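Local atomic coordinates of uncharacterized protein (PDB entry 4KT3), a protein that acts as a type VI secretion effector, a peptidoglycan glycoside hydrolase with a probable lysozyme-like fold, and is captured here bound to its immunity protein. Residues D53-P58 / Q119-S124; S70-G75 / I168-G173; T127-Q132 / M136-A141. One frame throughout, in Å; residues are numbered along the deposited sequence.

Interaction 1 (D53-P58 / Q119-S124)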
loop_
_atom_site.group_PDB
_atom_site.type_symbol
_atom_site.label_atom_id
_atom_site.label_comp_id
_atom_site.label_asym_id
_atom_site.label_seq_id
_atom_site.Cartn_x
_atom_site.Cartn_y
_atom_site.Cartn_z
ATOM N N ASP A 53 8.449 21.562 -3.875
ATOM C CA ASP A 53 9.106 22.723 -4.490
ATOM C C ASP A 53 10.527 22.869 -3.956
ATOM O O ASP A 53 11.477 23.102 -4.726
ATOM C CB ASP A 53 8.346 24.022 -4.215
ATOM C CG ASP A 53 7.009 24.105 -4.940
ATOM O OD1 ASP A 53 6.764 23.328 -5.892
ATOM O OD2 ASP A 53 6.211 24.995 -4.557
ATOM N N GLN A 54 10.675 22.740 -2.638
ATOM C CA GLN A 54 11.991 22.905 -2.005
ATOM C C GLN A 54 12.987 21.858 -2.511
ATOM O O GLN A 54 14.202 22.103 -2.555
ATOM C CB GLN A 54 11.855 22.800 -0.486
ATOM N N LEU A 55 12.479 20.701 -2.918
ATOM C CA LEU A 55 13.314 19.607 -3.402
ATOM C C LEU A 55 13.388 19.543 -4.931
ATOM O O LEU A 55 13.934 18.588 -5.484
ATOM C CB LEU A 55 12.765 18.277 -2.881
ATOM C CG LEU A 55 12.792 18.080 -1.363
ATOM C CD1 LEU A 55 12.258 16.719 -0.984
ATOM C CD2 LEU A 55 14.203 18.277 -0.826
ATOM N N ASP A 56 12.826 20.546 -5.608
ATOM C CA ASP A 56 12.758 20.563 -7.067
ATOM C C ASP A 56 12.160 19.255 -7.604
ATOM O O ASP A 56 12.740 18.604 -8.483
ATOM C CB ASP A 56 14.138 20.814 -7.673
ATOM C CG ASP A 56 14.100 20.935 -9.187
ATOM O OD1 ASP A 56 13.033 21.272 -9.755
ATOM O OD2 ASP A 56 15.151 20.715 -9.833
ATOM N N LEU A 57 10.984 18.900 -7.069
ATOM C CA LEU A 57 10.256 17.695 -7.466
ATOM C C LEU A 57 8.822 18.022 -7.847
ATOM O O LEU A 57 8.190 18.873 -7.216
ATOM C CB LEU A 57 10.199 16.692 -6.302
ATOM C CG LEU A 57 11.503 16.039 -5.833
ATOM C CD1 LEU A 57 11.218 15.197 -4.601
ATOM C CD2 LEU A 57 12.083 15.194 -6.950
ATOM N N PRO A 58 8.283 17.308 -8.844
ATOM C CA PRO A 58 6.830 17.333 -9.033
ATOM C C PRO A 58 6.139 16.852 -7.758
ATOM O O PRO A 58 6.584 15.886 -7.137
ATOM C CB PRO A 58 6.597 16.336 -10.171
ATOM C CG PRO A 58 7.916 16.229 -10.879
ATOM C CD PRO A 58 8.951 16.406 -9.796
ATOM N N GLN A 119 8.626 16.621 6.090
ATOM C CA GLN A 119 9.814 17.426 6.371
ATOM C C GLN A 119 10.979 16.548 6.866
ATOM O O GLN A 119 12.152 16.835 6.599
ATOM C CB GLN A 119 9.464 18.525 7.389
ATOM C CG GLN A 119 8.495 19.567 6.826
ATOM C CD GLN A 119 8.012 20.569 7.845
ATOM O OE1 GLN A 119 7.944 20.301 9.036
ATOM N NE2 GLN A 119 7.671 21.751 7.362
ATOM N N SER A 120 10.643 15.483 7.583
ATOM C CA SER A 120 11.640 14.543 8.065
ATOM C C SER A 120 12.281 13.824 6.885
ATOM O O SER A 120 13.525 13.723 6.793
ATOM C CB SER A 120 10.985 13.542 9.005
ATOM O OG SER A 120 11.955 12.684 9.574
ATOM N N PHE A 121 11.442 13.314 5.991
ATOM C CA PHE A 121 11.917 12.714 4.747
ATOM C C PHE A 121 12.840 13.682 3.999
ATOM O O PHE A 121 13.937 13.308 3.573
ATOM C CB PHE A 121 10.747 12.310 3.838
ATOM C CG PHE A 121 11.187 11.928 2.465
ATOM C CD1 PHE A 121 11.723 10.675 2.220
ATOM C CD2 PHE A 121 11.147 12.839 1.438
ATOM C CE1 PHE A 121 12.187 10.337 0.969
ATOM C CE2 PHE A 121 11.609 12.506 0.187
ATOM C CZ PHE A 121 12.124 11.253 -0.051
ATOM N N ALA A 122 12.415 14.936 3.877
ATOM C CA ALA A 122 13.203 15.941 3.182
ATOM C C ALA A 122 14.553 16.171 3.860
ATOM O O ALA A 122 15.575 16.320 3.184
ATOM C CB ALA A 122 12.421 17.244 3.107
ATOM N N SER A 123 14.550 16.216 5.190
ATOM C CA SER A 123 15.771 16.419 5.970
ATOM C C SER A 123 16.788 15.295 5.715
ATOM O O SER A 123 17.983 15.551 5.464
ATOM C CB SER A 123 15.409 16.512 7.462
ATOM O OG SER A 123 16.533 16.835 8.262
ATOM N N SER A 124 16.330 14.045 5.756
ATOM C CA SER A 124 17.228 12.908 5.642
ATOM C C SER A 124 17.591 12.546 4.203
ATOM O O SER A 124 18.714 12.098 3.951
ATOM C CB SER A 124 16.596 11.671 6.303
ATOM O OG SER A 124 16.504 11.838 7.703
#
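Leu55 meets Ala122 and Phe121 of helix 114-129 through the far end of its side chain, just where helix 35-54 finishes. Its CB points at the partner helix but is still 6.1 Å from Ala122 CB, and CG has narrowed that gap to 4.6 Å. CG is turned away from the carbonyl carbon, next to the backbone N (chi1 -64°), and the chain then runs on fully extended, CD1 lying anti to CA. That straight second torsion makes CD1 the leading atom: it comes within 4.1 Å of Ala122 CB and 4.4 Å from Phe121 CE2, approaching the phenyl ring obliquely. The other methyl, Leu55 CD2, trails at 4.4 Å from Ala122 CB, so the methyl of the alanine rests against the forked end of the leucine. These are van der Waals contacts of ordinary length, and they bury a modest 105 Å² in total. The phenyl ring also meets Phe85, Tyr147, Leu62, Leu65 and Leu142, while Ile51 packs on Ala122; Leu55 thus extends an apolar core shared by several helices. Leu55 is the residue at which its helix stops. Asp56 takes a positive phi of 52°, its N is 3.0 Å from Asp53 O, and Leu57 N reaches back to Ala52 O. The carboxylate of Asp56 also forms a salt bridge with Arg133. Leu55 therefore lies on a Schellman-capped helix C-terminus, docked against a neighbouring helix in a largely helical core, consistent with the lysozyme-like fold.

Interaction 2 (S70-G75 / I168-G173)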
loop_
_atom_site.group_PDB
_atom_site.type_symbol
_atom_site.label_atom_id
_atom_site.label_comp_id
_atom_site.label_asym_id
_atom_site.label_seq_id
_atom_site.Cartn_x
_atom_site.Cartn_y
_atom_site.Cartn_z
ATOM N N SER A 70 2.204 4.577 3.063
ATOM C CA SER A 70 1.068 4.625 3.987
ATOM C C SER A 70 -0.189 3.904 3.521
ATOM O O SER A 70 -1.206 3.972 4.199
ATOM C CB SER A 70 0.717 6.090 4.290
ATOM O OG SER A 70 0.062 6.717 3.199
ATOM N N GLN A 71 -0.113 3.253 2.363
ATOM C CA GLN A 71 -1.276 2.599 1.763
ATOM C C GLN A 71 -2.420 3.624 1.650
ATOM O O GLN A 71 -3.557 3.416 2.099
ATOM C CB GLN A 71 -1.697 1.364 2.575
ATOM C CG GLN A 71 -0.634 0.243 2.590
ATOM C CD GLN A 71 0.599 0.591 3.426
ATOM O OE1 GLN A 71 1.751 0.550 2.941
ATOM N NE2 GLN A 71 0.368 0.936 4.671
ATOM N N TYR A 72 -2.090 4.731 1.013
ATOM C CA TYR A 72 -3.010 5.837 0.823
ATOM C C TYR A 72 -3.651 6.225 2.155
ATOM O O TYR A 72 -4.861 6.444 2.266
ATOM C CB TYR A 72 -4.055 5.502 -0.245
ATOM C CG TYR A 72 -3.549 5.592 -1.681
ATOM C CD1 TYR A 72 -3.660 6.771 -2.392
ATOM C CD2 TYR A 72 -2.987 4.485 -2.330
ATOM C CE1 TYR A 72 -3.225 6.867 -3.707
ATOM C CE2 TYR A 72 -2.541 4.575 -3.661
ATOM C CZ TYR A 72 -2.689 5.771 -4.341
ATOM O OH TYR A 72 -2.295 5.918 -5.655
ATOM N N GLY A 73 -2.810 6.309 3.177
ATOM C CA GLY A 73 -3.221 6.816 4.466
ATOM C C GLY A 73 -3.960 5.821 5.340
ATOM O O GLY A 73 -4.452 6.193 6.413
ATOM N N THR A 74 -4.041 4.562 4.911
ATOM C CA THR A 74 -4.786 3.557 5.671
ATOM C C THR A 74 -3.943 2.713 6.624
ATOM O O THR A 74 -4.492 2.022 7.484
ATOM C CB THR A 74 -5.620 2.641 4.755
ATOM O OG1 THR A 74 -4.774 1.796 3.952
ATOM C CG2 THR A 74 -6.531 3.469 3.862
ATOM N N GLY A 75 -2.617 2.756 6.484
ATOM C CA GLY A 75 -1.759 1.985 7.363
ATOM C C GLY A 75 -1.715 2.542 8.772
ATOM O O GLY A 75 -1.887 3.747 8.969
ATOM N N ILE A 168 3.161 6.996 -8.655
ATOM C CA ILE A 168 3.320 8.438 -8.833
ATOM C C ILE A 168 2.414 8.925 -9.963
ATOM O O ILE A 168 1.745 9.960 -9.850
ATOM C CB ILE A 168 4.804 8.778 -9.118
ATOM C CG1 ILE A 168 5.608 8.626 -7.819
ATOM C CG2 ILE A 168 4.951 10.181 -9.678
ATOM C CD1 ILE A 168 7.124 8.584 -8.017
ATOM N N ILE A 169 2.363 8.168 -11.051
ATOM C CA ILE A 169 1.522 8.542 -12.184
ATOM C C ILE A 169 0.039 8.461 -11.803
ATOM O O ILE A 169 -0.768 9.324 -12.189
ATOM C CB ILE A 169 1.842 7.671 -13.413
ATOM C CG1 ILE A 169 3.257 7.991 -13.901
ATOM C CG2 ILE A 169 0.835 7.916 -14.535
ATOM C CD1 ILE A 169 3.838 6.962 -14.851
ATOM N N ALA A 170 -0.315 7.445 -11.023
ATOM C CA ALA A 170 -1.693 7.296 -10.557
ATOM C C ALA A 170 -2.092 8.456 -9.643
ATOM O O ALA A 170 -3.200 8.984 -9.743
ATOM C CB ALA A 170 -1.875 5.960 -9.839
ATOM N N VAL A 171 -1.190 8.833 -8.746
ATOM C CA VAL A 171 -1.414 9.986 -7.878
ATOM C C VAL A 171 -1.611 11.260 -8.699
ATOM O O VAL A 171 -2.521 12.037 -8.422
ATOM C CB VAL A 171 -0.290 10.127 -6.815
ATOM C CG1 VAL A 171 -0.265 11.520 -6.176
ATOM C CG2 VAL A 171 -0.468 9.074 -5.745
ATOM N N ARG A 172 -0.765 11.479 -9.702
ATOM C CA ARG A 172 -0.921 12.634 -10.579
ATOM C C ARG A 172 -2.340 12.692 -11.138
ATOM O O ARG A 172 -2.959 13.758 -11.169
ATOM C CB ARG A 172 0.087 12.605 -11.726
ATOM C CG ARG A 172 0.147 13.901 -12.544
ATOM C CD ARG A 172 0.949 13.712 -13.837
ATOM N NE ARG A 172 2.307 13.252 -13.575
ATOM C CZ ARG A 172 2.966 12.359 -14.311
ATOM N NH1 ARG A 172 2.406 11.815 -15.384
ATOM N NH2 ARG A 172 4.199 12.014 -13.972
ATOM N N GLY A 173 -2.852 11.546 -11.585
ATOM C CA GLY A 173 -4.201 11.486 -12.119
ATOM C C GLY A 173 -5.261 11.700 -11.055
ATOM O O GLY A 173 -6.269 12.361 -11.300
#
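A type I' beta turn from Gln71 to Thr74, leaving the end of helix 59-70, carries Tyr72 across to Val171 and Ala170 of helix 160-174. Only the outer part of the phenol makes the contact. Tyr72 OH is 3.6 Å from Val171 CG2 and 4.2 Å from Ala170 CB, and Tyr72 CE1 lies 4.1 Å from that same valine methyl, which meets the ring obliquely. The valine's chi1 of 163° sets CG1 opposite the backbone N and CG2 opposite the carbonyl carbon, and CG2 is the branch that touches. The phenol oxygen, set among methyls, is hydrogen-bonded to Arg174 NH1.

The turn itself is closely tied down. Gln71 O accepts both Thr74 N (3.1 Å) and Thr74 OG1 (2.7 Å), the hydroxyl lying in the carbonyl plane on a lone pair, with a C=O...OG1 angle of 139°. Ser70 OG, which is also bonded to Ala66 O, receives Gly73 N at 2.9 Å in an ST motif. The tyrosine also packs on Ala37 and Val41 of helix 35-54 and on Ala67. The lipoprotein chain of the complex, the immunity partner, reaches this loop as well: its Asn96 packs on Tyr72, and it hydrogen-bonds the backbone of Thr74.

Interaction 3 (T127-Q132 / M136-A141)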
loop_
_atom_site.group_PDB
_atom_site.type_symbol
_atom_site.label_atom_id
_atom_site.label_comp_id
_atom_site.label_asym_id
_atom_site.label_seq_id
_atom_site.Cartn_x
_atom_site.Cartn_y
_atom_site.Cartn_z
ATOM N N THR A 127 18.392 15.899 -0.160
ATOM C CA THR A 127 19.522 16.282 -0.982
ATOM C C THR A 127 19.786 15.165 -1.983
ATOM O O THR A 127 20.109 15.410 -3.140
ATOM C CB THR A 127 20.745 16.604 -0.102
ATOM O OG1 THR A 127 20.434 17.729 0.725
ATOM C CG2 THR A 127 21.958 16.939 -0.927
ATOM N N ALA A 128 19.576 13.925 -1.555
ATOM C CA ALA A 128 19.780 12.782 -2.431
ATOM C C ALA A 128 18.771 12.675 -3.584
ATOM O O ALA A 128 19.123 12.236 -4.681
ATOM C CB ALA A 128 19.811 11.492 -1.618
ATOM N N VAL A 129 17.527 13.080 -3.362
ATOM C CA VAL A 129 16.507 12.955 -4.405
ATOM C C VAL A 129 16.202 14.260 -5.132
ATOM O O VAL A 129 15.404 14.277 -6.062
ATOM C CB VAL A 129 15.172 12.408 -3.861
ATOM C CG1 VAL A 129 15.362 11.019 -3.275
ATOM C CG2 VAL A 129 14.561 13.367 -2.847
ATOM N N ARG A 130 16.826 15.362 -4.730
ATOM C CA ARG A 130 16.402 16.627 -5.293
ATOM C C ARG A 130 16.653 16.710 -6.800
ATOM O O ARG A 130 17.658 16.230 -7.323
ATOM C CB ARG A 130 16.986 17.812 -4.533
ATOM C CG ARG A 130 18.457 17.943 -4.585
ATOM C CD ARG A 130 18.924 19.317 -4.041
ATOM N NE ARG A 130 18.276 20.391 -4.769
ATOM C CZ ARG A 130 17.255 21.128 -4.319
ATOM N NH1 ARG A 130 16.736 22.064 -5.103
ATOM N NH2 ARG A 130 16.765 20.969 -3.098
ATOM N N GLY A 131 15.682 17.294 -7.488
ATOM C CA GLY A 131 15.732 17.482 -8.924
ATOM C C GLY A 131 15.480 16.230 -9.740
ATOM O O GLY A 131 15.587 16.269 -10.962
ATOM N N GLN A 132 15.171 15.115 -9.079
ATOM C CA GLN A 132 14.931 13.869 -9.800
ATOM C C GLN A 132 13.445 13.836 -10.154
ATOM O O GLN A 132 12.644 13.189 -9.477
ATOM C CB GLN A 132 15.318 12.669 -8.941
ATOM C CG GLN A 132 16.754 12.708 -8.472
ATOM C CD GLN A 132 17.752 12.414 -9.569
ATOM O OE1 GLN A 132 17.399 11.962 -10.654
ATOM N NE2 GLN A 132 19.017 12.656 -9.279
HETATM N N MSE A 136 10.823 7.487 -12.681
HETATM C CA MSE A 136 11.802 6.410 -12.599
HETATM C C MSE A 136 13.115 6.872 -11.977
HETATM O O MSE A 136 13.683 6.176 -11.142
HETATM C CB MSE A 136 12.084 5.816 -13.984
HETATM C CG MSE A 136 10.932 5.010 -14.525
HETATM SE SE MSE A 136 10.771 3.320 -13.597
HETATM C CE MSE A 136 12.275 2.399 -14.402
ATOM N N ALA A 137 13.599 8.033 -12.402
ATOM C CA ALA A 137 14.814 8.610 -11.837
ATOM C C ALA A 137 14.638 8.848 -10.345
ATOM O O ALA A 137 15.560 8.632 -9.558
ATOM C CB ALA A 137 15.155 9.908 -12.539
ATOM N N PHE A 138 13.459 9.328 -9.957
ATOM C CA PHE A 138 13.161 9.547 -8.547
ATOM C C PHE A 138 13.284 8.232 -7.751
ATOM O O PHE A 138 13.948 8.181 -6.719
ATOM C CB PHE A 138 11.759 10.162 -8.401
ATOM C CG PHE A 138 11.323 10.365 -6.976
ATOM C CD1 PHE A 138 11.868 11.378 -6.205
ATOM C CD2 PHE A 138 10.380 9.529 -6.402
ATOM C CE1 PHE A 138 11.459 11.572 -4.896
ATOM C CE2 PHE A 138 9.967 9.715 -5.095
ATOM C CZ PHE A 138 10.515 10.724 -4.335
ATOM N N ALA A 139 12.643 7.175 -8.231
ATOM C CA ALA A 139 12.672 5.909 -7.512
ATOM C C ALA A 139 14.104 5.379 -7.439
ATOM O O ALA A 139 14.542 4.862 -6.410
ATOM C CB ALA A 139 11.767 4.904 -8.190
ATOM N N GLN A 140 14.848 5.523 -8.528
ATOM C CA GLN A 140 16.236 5.065 -8.538
ATOM C C GLN A 140 17.105 5.838 -7.539
ATOM O O GLN A 140 17.963 5.261 -6.879
ATOM C CB GLN A 140 16.808 5.141 -9.955
ATOM C CG GLN A 140 16.161 4.126 -10.910
ATOM C CD GLN A 140 16.243 4.539 -12.372
ATOM O OE1 GLN A 140 16.740 5.621 -12.700
ATOM N NE2 GLN A 140 15.737 3.683 -13.257
ATOM N N ALA A 141 16.859 7.136 -7.398
ATOM C CA ALA A 141 17.602 7.943 -6.441
ATOM C C ALA A 141 17.245 7.539 -5.012
ATOM O O ALA A 141 18.088 7.582 -4.111
ATOM C CB ALA A 141 17.320 9.426 -6.664
HETATM O O HOH W 1 20.449 9.281 -4.383
HETATM O O HOH W 2 18.221 9.019 -10.344
#
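Val129 and Gln132 press on Phe138 and Ala141, forming the close-packed inner half of this connection. Val129 CB is 3.9 Å from Phe138 CE1, the valine meeting the ring at a slant. Phe138 holds its CG opposite the backbone N (chi1 177°), which carries the ring to Val129 at the end of helix 114-129. The backbone of Gln132 is closer still, with its O only 3.3 Å from Phe138 CB. The methyl of Ala141 is held between Gln132 and the end of helix 114-129: its CB is 3.8 Å from Gln132 CG and 3.9 Å from Ala128 O.

The fold element is a tight turn between two consecutive helices, in which helix 114-129 ends in a type II turn from Val129 to Gln132, with Gly131 at positive phi, and helix 135-144 sets off soon afterwards. Asp134 OD2 accepts Ala137 N at its first turn.

Toward the outside the joint is looser and wetter. The side chain of Gln132 bends at its second torsion (chi2 -73°), laying the amide beside the helix with OE1 3.6 Å from Ala137 CB. One water donates weakly to that OE1 and more firmly, at 2.8 Å, to Ala137 O. A second water donates to Ala141 O at 2.9 Å and reaches Ala128 O at 3.3 Å, bridging the two backbones beside the Ala128-Ala141 contact.

In the fold
Interactions 1 and 3 share helix 114-129 and lie with centres about 10 Å apart. They touch directly: Leu55 O is 3.0 Å from Gly131 N and Gln54 O is 2.9 Å from Arg130 NH2, both probable hydrogen bonds that tie two helix ends together. Interaction 2 sits across the centre of the chain from interaction 1, about 17 Å between centres, and about 18 Å, centre to centre, from interaction 3. It nevertheless meets the latter where Ile168 CD1 packs on Phe138 CD2 at 3.8 Å, joining consecutive helices. Of the three, interaction 2 alone is touched by the immunity lipoprotein, so the 70-75 loop connects this helical core to the interface with the immunity protein.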